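Local coordinates for sortase family protein (Streptococcus agalactiae, PDB 3O0P) that probably acts as a class C sortase, a transpeptidase that covalently joins pilin subunits during pilus assembly in group B Streptococcus, at residues A30-Y35 with A61-V66. Sequence-based numbering, arbitrary orientation.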
loop_
_atom_site.group_PDB
_atom_site.type_symbol
_atom_site.label_atom_id
_atom_site.label_comp_id
_atom_site.label_asym_id
_atom_site.label_seq_id
_atom_site.Cartn_x
_atom_site.Cartn_y
_atom_site.Cartn_z
ATOM N N ALA A 30 -15.580 -8.567 -6.076
ATOM C CA ALA A 30 -16.021 -9.743 -5.318
ATOM C C ALA A 30 -14.862 -10.678 -5.068
ATOM O O ALA A 30 -14.705 -11.210 -3.972
ATOM C CB ALA A 30 -17.101 -10.479 -6.073
ATOM N N LEU A 31 -14.038 -10.905 -6.087
ATOM C CA LEU A 31 -12.867 -11.739 -5.905
ATOM C C LEU A 31 -11.913 -11.140 -4.890
ATOM O O LEU A 31 -11.315 -11.858 -4.094
ATOM C CB LEU A 31 -12.157 -11.997 -7.236
ATOM C CG LEU A 31 -12.918 -12.871 -8.242
ATOM C CD1 LEU A 31 -12.125 -12.970 -9.528
ATOM C CD2 LEU A 31 -13.172 -14.266 -7.715
ATOM N N ALA A 32 -11.757 -9.819 -4.931
ATOM C CA ALA A 32 -10.870 -9.138 -3.987
ATOM C C ALA A 32 -11.409 -9.238 -2.551
ATOM O O ALA A 32 -10.644 -9.465 -1.628
ATOM C CB ALA A 32 -10.665 -7.688 -4.394
ATOM N N GLN A 33 -12.723 -9.071 -2.371
ATOM C CA GLN A 33 -13.339 -9.229 -1.063
ATOM C C GLN A 33 -13.154 -10.652 -0.544
ATOM O O GLN A 33 -12.838 -10.863 0.621
ATOM C CB GLN A 33 -14.830 -8.872 -1.170
ATOM C CG GLN A 33 -15.573 -9.051 0.114
ATOM C CD GLN A 33 -15.074 -8.054 1.144
ATOM O OE1 GLN A 33 -14.848 -6.880 0.837
ATOM N NE2 GLN A 33 -14.871 -8.524 2.367
ATOM N N ALA A 34 -13.427 -11.647 -1.392
ATOM C CA ALA A 34 -13.248 -13.025 -0.990
ATOM C C ALA A 34 -11.803 -13.311 -0.584
ATOM O O ALA A 34 -11.558 -14.012 0.398
ATOM C CB ALA A 34 -13.732 -13.994 -2.091
ATOM N N TYR A 35 -10.848 -12.780 -1.339
ATOM C CA TYR A 35 -9.435 -12.917 -1.005
ATOM C C TYR A 35 -9.169 -12.301 0.369
ATOM O O TYR A 35 -8.538 -12.915 1.215
ATOM C CB TYR A 35 -8.578 -12.225 -2.086
ATOM C CG TYR A 35 -7.123 -12.196 -1.718
ATOM C CD1 TYR A 35 -6.265 -13.196 -2.152
ATOM C CD2 TYR A 35 -6.597 -11.170 -0.932
ATOM C CE1 TYR A 35 -4.922 -13.192 -1.811
ATOM C CE2 TYR A 35 -5.251 -11.156 -0.587
ATOM C CZ TYR A 35 -4.432 -12.185 -1.019
ATOM O OH TYR A 35 -3.114 -12.167 -0.661
ATOM N N ALA A 61 -3.071 -10.684 -6.849
ATOM C CA ALA A 61 -3.983 -9.541 -6.978
ATOM C C ALA A 61 -4.426 -9.286 -8.413
ATOM O O ALA A 61 -4.833 -8.178 -8.742
ATOM C CB ALA A 61 -3.360 -8.284 -6.376
ATOM N N ARG A 62 -4.395 -10.316 -9.266
ATOM C CA ARG A 62 -4.717 -10.127 -10.677
ATOM C C ARG A 62 -6.120 -9.554 -10.861
ATOM O O ARG A 62 -6.376 -8.801 -11.807
ATOM C CB ARG A 62 -4.666 -11.457 -11.444
ATOM C CG ARG A 62 -3.293 -12.046 -11.616
ATOM C CD ARG A 62 -2.319 -11.137 -12.356
ATOM N NE ARG A 62 -1.072 -11.834 -12.700
ATOM C CZ ARG A 62 -0.022 -11.257 -13.271
ATOM N NH1 ARG A 62 -0.048 -9.975 -13.565
ATOM N NH2 ARG A 62 1.051 -11.971 -13.554
ATOM N N MET A 63 -7.054 -9.889 -9.978
ATOM C CA MET A 63 -8.418 -9.374 -10.124
ATOM C C MET A 63 -8.469 -7.849 -10.050
ATOM O O MET A 63 -9.384 -7.235 -10.601
ATOM C CB MET A 63 -9.387 -9.992 -9.106
ATOM C CG MET A 63 -9.338 -9.408 -7.703
ATOM S SD MET A 63 -7.773 -9.701 -6.701
ATOM C CE MET A 63 -8.118 -11.392 -6.151
ATOM N N LEU A 64 -7.510 -7.225 -9.369
ATOM C CA LEU A 64 -7.480 -5.767 -9.229
ATOM C C LEU A 64 -6.626 -5.066 -10.265
ATOM O O LEU A 64 -6.566 -3.840 -10.280
ATOM C CB LEU A 64 -6.973 -5.366 -7.850
ATOM C CG LEU A 64 -7.922 -5.651 -6.683
ATOM C CD1 LEU A 64 -7.305 -5.158 -5.383
ATOM C CD2 LEU A 64 -9.298 -5.053 -6.887
ATOM N N GLU A 65 -5.990 -5.827 -11.149
ATOM C CA GLU A 65 -5.023 -5.264 -12.069
ATOM C C GLU A 65 -5.629 -4.820 -13.383
ATOM O O GLU A 65 -6.312 -5.572 -14.043
ATOM C CB GLU A 65 -3.964 -6.305 -12.413
ATOM C CG GLU A 65 -2.949 -6.491 -11.319
ATOM C CD GLU A 65 -1.829 -7.453 -11.709
ATOM O OE1 GLU A 65 -1.851 -7.950 -12.861
ATOM O OE2 GLU A 65 -0.949 -7.728 -10.860
ATOM N N VAL A 66 -5.298 -3.592 -13.772
ATOM C CA VAL A 66 -5.439 -3.135 -15.151
ATOM C C VAL A 66 -4.181 -2.318 -15.450
ATOM O O VAL A 66 -3.591 -1.702 -14.552
ATOM C CB VAL A 66 -6.701 -2.278 -15.400
ATOM C CG1 VAL A 66 -7.956 -3.118 -15.229
ATOM C CG2 VAL A 66 -6.722 -1.033 -14.511
#
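With CG set between its own backbone N and carbonyl carbon (chi1 79°) and the chain bent again at chi2 and chi3, M63 lays its side chain, mainly CB, CG and CE, along L31, A32 and Y35 on one flank of helix 22-37. Its CG settles over the helix backbone, 3.7 Å from A32 N, and also meets the methyl of A32. L31 crosses M63 at a slant, its CB 3.9 Å from M63 CG, while L31 CD1 reaches M63 CB. Folding at chi3 (-80°) turns the terminal methyl toward the next helical turn: M63 CE lies 3.8 Å from L31 O, which already accepts the helical hydrogen bond from Y35 N, and 4.2 Å from Y35 CB. Beside it, L64 CD2 rests 3.9 Å from A32 CB. This apolar seam joins the N-terminal helical region to the 3-10 turn 62-64, in the loop preceding strand 71-75, the first strand of the sortase beta-barrel. No hydrogen bond links residues 30-35 with 61-66; one turn earlier on the helix, R28 NH1 hydrogen-bonds to M63 O and E65 O. Within 61-66, R62 NH1 forms a salt bridge in its guanidinium plane to the syn lone pair of E65 OE1 (2.8 Å, 158°).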